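Local coordinates for protein ABC transporter (Caldanaerobius, PDB 4G68) that probably binds xylan-derived oligosaccharides outside the cell and hands them to an ABC transporter for uptake, at residues 39-43 against 331-335; 103-108 against 138-142; 235-240 against 418-422. All coordinates share one frame; numbering follows the deposited sequence.

Contact 1: residues 39-43 against 331-335; sequences ITLTF and YKDEA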
loop_
_atom_site.group_PDB
_atom_site.type_symbol
_atom_site.label_atom_id
_atom_site.label_comp_id
_atom_site.label_asym_id
_atom_site.label_seq_id
_atom_site.Cartn_x
_atom_site.Cartn_y
_atom_site.Cartn_z
ATOM N N ILE C 39 11.798 -13.284 29.703
ATOM C CA ILE C 39 10.846 -12.277 29.194
ATOM C C ILE C 39 10.281 -12.764 27.854
ATOM O O ILE C 39 10.996 -13.420 27.068
ATOM C CB ILE C 39 11.547 -10.891 29.122
ATOM C CG1 ILE C 39 11.612 -10.256 30.520
ATOM C CG2 ILE C 39 10.927 -9.936 28.123
ATOM C CD1 ILE C 39 10.537 -10.685 31.497
ATOM N N THR C 40 8.996 -12.493 27.629
ATOM C CA THR C 40 8.395 -12.757 26.306
ATOM C C THR C 40 7.636 -11.542 25.749
ATOM O O THR C 40 6.760 -10.973 26.392
ATOM C CB THR C 40 7.522 -14.018 26.316
ATOM O OG1 THR C 40 8.366 -15.148 26.558
ATOM C CG2 THR C 40 6.821 -14.202 24.971
ATOM N N LEU C 41 8.015 -11.136 24.544
ATOM C CA LEU C 41 7.334 -10.051 23.860
ATOM C C LEU C 41 6.310 -10.605 22.880
ATOM O O LEU C 41 6.515 -11.678 22.258
ATOM C CB LEU C 41 8.362 -9.188 23.110
ATOM C CG LEU C 41 9.526 -8.572 23.904
ATOM C CD1 LEU C 41 10.615 -8.053 22.956
ATOM C CD2 LEU C 41 9.046 -7.460 24.829
ATOM N N THR C 42 5.214 -9.870 22.717
ATOM C CA THR C 42 4.253 -10.182 21.676
ATOM C C THR C 42 4.465 -9.257 20.458
ATOM O O THR C 42 4.805 -8.080 20.596
ATOM C CB THR C 42 2.824 -10.109 22.193
ATOM O OG1 THR C 42 2.628 -8.863 22.879
ATOM C CG2 THR C 42 2.589 -11.286 23.180
ATOM N N PHE C 43 4.274 -9.817 19.265
ATOM C CA PHE C 43 4.481 -9.041 18.035
ATOM C C PHE C 43 3.353 -9.403 17.086
ATOM O O PHE C 43 3.174 -10.591 16.799
ATOM C CB PHE C 43 5.831 -9.427 17.429
ATOM C CG PHE C 43 6.063 -8.909 16.032
ATOM C CD1 PHE C 43 5.839 -7.556 15.704
ATOM C CD2 PHE C 43 6.533 -9.790 15.030
ATOM C CE1 PHE C 43 6.063 -7.097 14.422
ATOM C CE2 PHE C 43 6.758 -9.320 13.744
ATOM C CZ PHE C 43 6.538 -7.973 13.450
ATOM N N TYR C 331 8.146 -4.221 29.082
ATOM C CA TYR C 331 9.559 -4.346 28.713
ATOM C C TYR C 331 9.906 -3.424 27.558
ATOM O O TYR C 331 10.221 -3.897 26.421
ATOM C CB TYR C 331 9.853 -5.780 28.324
ATOM C CG TYR C 331 9.093 -6.756 29.165
ATOM C CD1 TYR C 331 9.479 -7.021 30.476
ATOM C CD2 TYR C 331 7.991 -7.425 28.647
ATOM C CE1 TYR C 331 8.768 -7.919 31.254
ATOM C CE2 TYR C 331 7.273 -8.322 29.416
ATOM C CZ TYR C 331 7.671 -8.573 30.709
ATOM O OH TYR C 331 6.941 -9.491 31.457
ATOM N N LYS C 332 9.846 -2.127 27.855
ATOM C CA LYS C 332 10.015 -1.075 26.841
ATOM C C LYS C 332 11.381 -1.093 26.168
ATOM O O LYS C 332 11.457 -1.040 24.920
ATOM C CB LYS C 332 9.787 0.305 27.452
ATOM C CG LYS C 332 8.363 0.577 27.859
ATOM C CD LYS C 332 8.287 1.917 28.586
ATOM C CE LYS C 332 6.872 2.192 29.089
ATOM N NZ LYS C 332 6.394 1.162 30.049
ATOM N N ASP C 333 12.449 -1.164 26.971
ATOM C CA ASP C 333 13.813 -1.195 26.432
ATOM C C ASP C 333 13.966 -2.433 25.485
ATOM O O ASP C 333 14.516 -2.346 24.384
ATOM C CB ASP C 333 14.867 -1.239 27.574
ATOM C CG ASP C 333 15.180 0.167 28.231
ATOM O OD1 ASP C 333 14.488 1.167 27.893
ATOM O OD2 ASP C 333 16.169 0.255 29.099
ATOM N N GLU C 334 13.464 -3.580 25.919
ATOM C CA GLU C 334 13.604 -4.836 25.144
ATOM C C GLU C 334 12.744 -4.814 23.866
ATOM O O GLU C 334 13.205 -5.248 22.785
ATOM C CB GLU C 334 13.233 -6.032 26.031
ATOM C CG GLU C 334 14.140 -6.121 27.277
ATOM C CD GLU C 334 13.690 -5.304 28.537
ATOM O OE1 GLU C 334 12.748 -4.480 28.542
ATOM O OE2 GLU C 334 14.335 -5.505 29.596
ATOM N N ALA C 335 11.510 -4.312 24.009
ATOM C CA ALA C 335 10.579 -4.125 22.877
ATOM C C ALA C 335 11.091 -3.201 21.746
ATOM O O ALA C 335 10.884 -3.499 20.537
ATOM C CB ALA C 335 9.217 -3.654 23.372
#
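Ile-39 and Tyr-331 meet from opposite directions, and the phenol ring is the broad surface of this contact. Ile-39 CG2 sits over one face of the Tyr-331 ring, 3.9 Å from its centroid and 13° off the ring normal, a CH-pi contact close to the middle of the ring. The other branch of the isoleucine runs along towards the hydroxyl side: CD1 comes to 3.3 Å from Tyr-331 CE1, with CG1 packed behind it. Both branches can reach because CG1 stands anti to the carbonyl carbon (chi1 -79°), which turns CG2 anti to the backbone N.

Leu-41 adds further methyl contacts, one of them against a backbone carbonyl: CD2 lies 4.0 Å from Tyr-331 CD2 and 4.1 Å from Ala-335 CB, while CD1 packs 3.8 Å from the carbonyl Glu-334 O, on the first turn of the helix. Here strand 40-45, which runs between strands 71-76 and 98-102 and parallel to both, packs against helix 332-353, the alpha/beta packing of a lobe of a periplasmic-binding-protein fold. With only a beta carbon in place of the Tyr-331 side chain, as in an alanine, both branches of Ile-39 are likely to lose the ring they pack on, and Leu-41 CD2 would keep only part of its packing there.

The polar bonds at the helix start stay within its own side of the contact. Tyr-331 holds the N-cap position, and its carbonyl O accepts the bond from Ala-335 N at 2.8 Å; its own N is bound by Ser-329 OG. Deeper in the lobe, Leu-41 also touches Ala-338 on the next turn of the same helix.

Contact 2: residues 103-108 against 138-142; sequences AGGFSQ and NVTYN
Tyr-141 reaches across to the loop 103-108 with its hydroxyl foremost, and OH donates a 2.6 Å hydrogen bond to Gly-104 O. The bond uses a lone pair in the carbonyl plane, at a C=O...donor angle of 115°, and the acceptor lies at the ring edge, in the ring plane. The ring gets there because its CG stands anti to the carbonyl carbon, beside the backbone N (chi1 -57°). Gly-104 has a positive phi, and with that backbone a beta carbon would collide with the carbonyl O of Ala-103.

Gln-108 crosses the ring obliquely, its amide plane turned 35° from the ring. With CG anti to the backbone N and the chain extended beyond, CB rests 3.7 Å from Tyr-141 CE1 and CG lies close to CD1; the far amide makes a weak bond to Glu-112. Ser-107 adds its CB, 3.6 Å from Tyr-141 OH, while its OG turns back to Trp-102 O and Thr-101 OG1.

At the other end Ala-103 CB touches both Val-139 CG1, at 3.6 Å, and Asn-138 CB, at 3.7 Å. The Asn-138 amide is held by Thr-319 O.

In this protein of the periplasmic-binding-protein clan, the contact joins a loop between sheet strand 98-102 and helix 108-112 to a short antiparallel pair, 140-141 with strand 144-160. Strand 317-325 backs both segments through Val-320, Ala-322 and Met-324.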
loop_
_atom_site.group_PDB
_atom_site.type_symbol
_atom_site.label_atom_id
_atom_site.label_comp_id
_atom_site.label_asym_id
_atom_site.label_seq_id
_atom_site.Cartn_x
_atom_site.Cartn_y
_atom_site.Cartn_z
ATOM N N ALA C 103 1.970 4.218 9.003
ATOM C CA ALA C 103 2.375 5.482 9.607
ATOM C C ALA C 103 1.570 6.612 9.004
ATOM O O ALA C 103 0.989 6.455 7.916
ATOM C CB ALA C 103 3.847 5.719 9.366
ATOM N N GLY C 104 1.580 7.753 9.700
ATOM C CA GLY C 104 0.798 8.907 9.292
ATOM C C GLY C 104 -0.580 8.884 9.933
ATOM O O GLY C 104 -0.718 8.524 11.116
ATOM N N GLY C 105 -1.575 9.326 9.156
ATOM C CA GLY C 105 -3.017 9.357 9.556
ATOM C C GLY C 105 -3.654 8.167 10.255
ATOM O O GLY C 105 -4.386 8.364 11.246
ATOM N N PHE C 106 -3.382 6.945 9.773
ATOM C CA PHE C 106 -3.932 5.724 10.396
ATOM C C PHE C 106 -3.467 5.604 11.825
ATOM O O PHE C 106 -4.201 5.144 12.692
ATOM C CB PHE C 106 -3.437 4.511 9.644
ATOM C CG PHE C 106 -3.916 3.182 10.199
ATOM C CD1 PHE C 106 -5.118 2.620 9.742
ATOM C CD2 PHE C 106 -3.136 2.444 11.111
ATOM C CE1 PHE C 106 -5.563 1.375 10.229
ATOM C CE2 PHE C 106 -3.568 1.191 11.565
ATOM C CZ PHE C 106 -4.770 0.655 11.117
ATOM N N SER C 107 -2.204 5.943 12.076
ATOM C CA SER C 107 -1.688 5.770 13.436
ATOM C C SER C 107 -1.824 7.043 14.300
ATOM O O SER C 107 -1.487 7.043 15.506
ATOM C CB SER C 107 -0.247 5.252 13.410
ATOM O OG SER C 107 -0.135 4.089 12.603
ATOM N N GLN C 108 -2.289 8.136 13.688
ATOM C CA GLN C 108 -2.310 9.415 14.424
ATOM C C GLN C 108 -3.159 9.300 15.720
ATOM O O GLN C 108 -2.690 9.721 16.772
ATOM C CB GLN C 108 -2.763 10.589 13.542
ATOM C CG GLN C 108 -2.447 11.952 14.153
ATOM C CD GLN C 108 -3.035 13.139 13.376
ATOM O OE1 GLN C 108 -3.554 12.996 12.263
ATOM N NE2 GLN C 108 -2.949 14.326 13.974
ATOM N N ASN C 138 6.873 10.181 8.331
ATOM C CA ASN C 138 5.501 9.758 8.600
ATOM C C ASN C 138 5.226 9.258 10.025
ATOM O O ASN C 138 4.110 9.427 10.502
ATOM C CB ASN C 138 5.021 8.755 7.560
ATOM C CG ASN C 138 4.601 9.431 6.284
ATOM O OD1 ASN C 138 3.935 10.433 6.331
ATOM N ND2 ASN C 138 4.986 8.870 5.133
ATOM N N VAL C 139 6.233 8.683 10.687
ATOM C CA VAL C 139 6.147 8.267 12.082
ATOM C C VAL C 139 6.424 9.419 13.083
ATOM O O VAL C 139 6.435 9.199 14.280
ATOM C CB VAL C 139 7.081 7.056 12.393
ATOM C CG1 VAL C 139 6.706 5.827 11.543
ATOM C CG2 VAL C 139 8.549 7.420 12.175
ATOM N N THR C 140 6.628 10.639 12.571
ATOM C CA THR C 140 6.867 11.817 13.400
ATOM C C THR C 140 5.514 12.537 13.633
ATOM O O THR C 140 4.797 12.874 12.686
ATOM C CB THR C 140 7.887 12.802 12.754
ATOM O OG1 THR C 140 9.130 12.121 12.524
ATOM C CG2 THR C 140 8.167 14.007 13.681
ATOM N N TYR C 141 5.164 12.706 14.909
ATOM C CA TYR C 141 3.968 13.431 15.294
ATOM C C TYR C 141 4.343 14.432 16.385
ATOM O O TYR C 141 4.944 14.066 17.411
ATOM C CB TYR C 141 2.924 12.466 15.834
ATOM C CG TYR C 141 2.521 11.342 14.895
ATOM C CD1 TYR C 141 1.319 11.392 14.182
ATOM C CD2 TYR C 141 3.342 10.227 14.736
ATOM C CE1 TYR C 141 0.963 10.368 13.323
ATOM C CE2 TYR C 141 2.990 9.187 13.930
ATOM C CZ TYR C 141 1.814 9.252 13.199
ATOM O OH TYR C 141 1.502 8.176 12.406
ATOM N N ASN C 142 3.981 15.690 16.148
ATOM C CA ASN C 142 4.331 16.765 17.058
ATOM C C ASN C 142 5.850 16.751 17.324
ATOM O O ASN C 142 6.278 16.914 18.451
ATOM C CB ASN C 142 3.558 16.582 18.360
ATOM C CG ASN C 142 2.071 16.445 18.127
ATOM O OD1 ASN C 142 1.411 17.404 17.709
ATOM N ND2 ASN C 142 1.526 15.241 18.381
#

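Contact 3: residues 235-240 against 418-422; sequences FTDAAQ and PEEYS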
loop_
_atom_site.group_PDB
_atom_site.type_symbol
_atom_site.label_atom_id
_atom_site.label_comp_id
_atom_site.label_asym_id
_atom_site.label_seq_id
_atom_site.Cartn_x
_atom_site.Cartn_y
_atom_site.Cartn_z
ATOM N N PHE C 235 -11.557 16.349 -9.084
ATOM C CA PHE C 235 -11.921 15.144 -8.300
ATOM C C PHE C 235 -13.195 14.517 -8.858
ATOM O O PHE C 235 -13.322 13.303 -8.885
ATOM C CB PHE C 235 -12.167 15.476 -6.811
ATOM C CG PHE C 235 -10.919 15.669 -5.978
ATOM C CD1 PHE C 235 -9.633 15.706 -6.551
ATOM C CD2 PHE C 235 -11.025 15.840 -4.599
ATOM C CE1 PHE C 235 -8.498 15.880 -5.756
ATOM C CE2 PHE C 235 -9.874 15.998 -3.802
ATOM C CZ PHE C 235 -8.629 16.016 -4.366
ATOM N N THR C 236 -14.161 15.348 -9.250
ATOM C CA THR C 236 -15.316 14.855 -9.993
ATOM C C THR C 236 -14.798 14.176 -11.290
ATOM O O THR C 236 -15.033 12.947 -11.510
ATOM C CB THR C 236 -16.341 15.978 -10.294
ATOM O OG1 THR C 236 -16.549 16.741 -9.103
ATOM C CG2 THR C 236 -17.708 15.397 -10.708
ATOM N N ASP C 237 -14.044 14.943 -12.088
ATOM C CA ASP C 237 -13.382 14.445 -13.310
ATOM C C ASP C 237 -12.639 13.135 -13.104
ATOM O O ASP C 237 -12.666 12.313 -13.992
ATOM C CB ASP C 237 -12.395 15.446 -13.896
ATOM C CG ASP C 237 -13.069 16.589 -14.692
ATOM O OD1 ASP C 237 -14.307 16.560 -14.976
ATOM O OD2 ASP C 237 -12.300 17.525 -15.048
ATOM N N ALA C 238 -11.960 12.957 -11.952
ATOM C CA ALA C 238 -11.408 11.623 -11.603
ATOM C C ALA C 238 -12.493 10.526 -11.424
ATOM O O ALA C 238 -12.331 9.382 -11.877
ATOM C CB ALA C 238 -10.486 11.697 -10.379
ATOM N N ALA C 239 -13.600 10.864 -10.775
ATOM C CA ALA C 239 -14.676 9.901 -10.519
ATOM C C ALA C 239 -15.274 9.528 -11.879
ATOM O O ALA C 239 -15.453 8.341 -12.195
ATOM C CB ALA C 239 -15.715 10.469 -9.574
ATOM N N GLN C 240 -15.519 10.540 -12.702
ATOM C CA GLN C 240 -15.988 10.290 -14.062
ATOM C C GLN C 240 -15.035 9.285 -14.757
ATOM O O GLN C 240 -15.488 8.269 -15.272
ATOM C CB GLN C 240 -16.124 11.590 -14.869
ATOM C CG GLN C 240 -16.681 11.391 -16.283
ATOM C CD GLN C 240 -17.974 10.622 -16.272
ATOM O OE1 GLN C 240 -19.013 11.135 -15.864
ATOM N NE2 GLN C 240 -17.912 9.368 -16.691
ATOM N N PRO C 418 -20.614 10.986 -10.358
ATOM C CA PRO C 418 -19.418 11.786 -9.973
ATOM C C PRO C 418 -19.736 13.064 -9.209
ATOM O O PRO C 418 -19.024 13.416 -8.284
ATOM C CB PRO C 418 -18.818 12.168 -11.320
ATOM C CG PRO C 418 -19.198 11.044 -12.228
ATOM C CD PRO C 418 -20.580 10.622 -11.794
ATOM N N GLU C 419 -20.755 13.798 -9.651
ATOM C CA GLU C 419 -21.159 15.049 -9.014
ATOM C C GLU C 419 -21.705 14.789 -7.608
ATOM O O GLU C 419 -21.335 15.471 -6.666
ATOM C CB GLU C 419 -22.159 15.786 -9.896
ATOM C CG GLU C 419 -21.545 16.405 -11.167
ATOM C CD GLU C 419 -21.359 15.432 -12.352
ATOM O OE1 GLU C 419 -22.008 14.350 -12.394
ATOM O OE2 GLU C 419 -20.551 15.787 -13.267
ATOM N N GLU C 420 -22.535 13.761 -7.453
ATOM C CA GLU C 420 -23.013 13.368 -6.128
ATOM C C GLU C 420 -21.882 12.821 -5.300
ATOM O O GLU C 420 -21.853 13.009 -4.076
ATOM C CB GLU C 420 -24.169 12.371 -6.203
ATOM C CG GLU C 420 -25.533 13.059 -6.227
ATOM C CD GLU C 420 -25.741 13.913 -4.978
ATOM O OE1 GLU C 420 -25.530 13.395 -3.848
ATOM O OE2 GLU C 420 -26.098 15.112 -5.111
ATOM N N TYR C 421 -20.939 12.162 -5.971
ATOM C CA TYR C 421 -19.772 11.663 -5.288
ATOM C C TYR C 421 -19.037 12.781 -4.591
ATOM O O TYR C 421 -18.769 12.668 -3.433
ATOM C CB TYR C 421 -18.823 10.970 -6.243
ATOM C CG TYR C 421 -17.487 10.721 -5.606
ATOM C CD1 TYR C 421 -17.316 9.696 -4.679
ATOM C CD2 TYR C 421 -16.394 11.538 -5.914
ATOM C CE1 TYR C 421 -16.084 9.466 -4.085
ATOM C CE2 TYR C 421 -15.161 11.315 -5.322
ATOM C CZ TYR C 421 -15.025 10.290 -4.411
ATOM O OH TYR C 421 -13.806 10.120 -3.841
ATOM N N SER C 422 -18.722 13.850 -5.329
ATOM C CA SER C 422 -17.886 14.922 -4.836
ATOM C C SER C 422 -18.605 15.750 -3.785
ATOM O O SER C 422 -17.960 16.176 -2.826
ATOM C CB SER C 422 -17.360 15.806 -5.960
ATOM O OG SER C 422 -16.576 15.066 -6.881
HETATM O O HOH W 1 -20.286 12.996 -14.400
#
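Helices 235-240 and 418-422 pass 8.5 Å apart at the axes with 133° between their directions, and their CA atoms come nearest at Thr-236 and Pro-418, 5.1 Å apart. This is helix-on-helix packing at the start of the C-terminal helix 418-429, which lies against helix 233-248 in a helical part of the solute-binding protein.

Thr-236 OG1 stands anti to the carbonyl carbon (chi1 -46°), which puts the methyl CG2 anti to the backbone N, where it presses on the first turn of the partner helix, 3.5 Å from Pro-418 CB. OG1 itself shares a 2.8 Å hydrogen bond with Ser-422 OG, either of which could be the donor, and also bonds to Asn-232 O one turn back.

Ala-239 CB fills the apolar side, packing 3.9 Å from both Pro-418 CB and Tyr-421 CD2. The Tyr-421 ring continues inward to Leu-407 and Leu-411 of helix 398-412 and meets the ring of Tyr-207.

At the outer side Gln-240 bends at chi2 while its NE2 is held by Asp-244; its OE1 lies 3.6 Å off Pro-418 CG, beyond that corner of the ring. A water sits between Gln-240 OE1 (2.7 Å) and Glu-419 OE1 (3.0 Å), though other acceptors compete for its protons.

Overall arrangement
The three contacts do not touch one another. Contacts 1 and 2 reach the same mixed sheet, with centres 22 Å apart, and strand 317-325 lies close to both. The centre of contact 3 lies about 47 Å from that of contact 1, across the chain's centre, and it joins helices alone. Its touching residues are mostly buried, whereas contacts 1 and 2 are partly buried, and contact 1 has exposed residues near the modelled chain start. Contact 1 is apolar, a strand meeting a helix start; contact 2, its centre about 15 Å from the chain's, turns on a tyrosine hydroxyl meeting a loop carbonyl; contact 3 mixes small-residue packing with a hydroxyl pair and a water on its outer side.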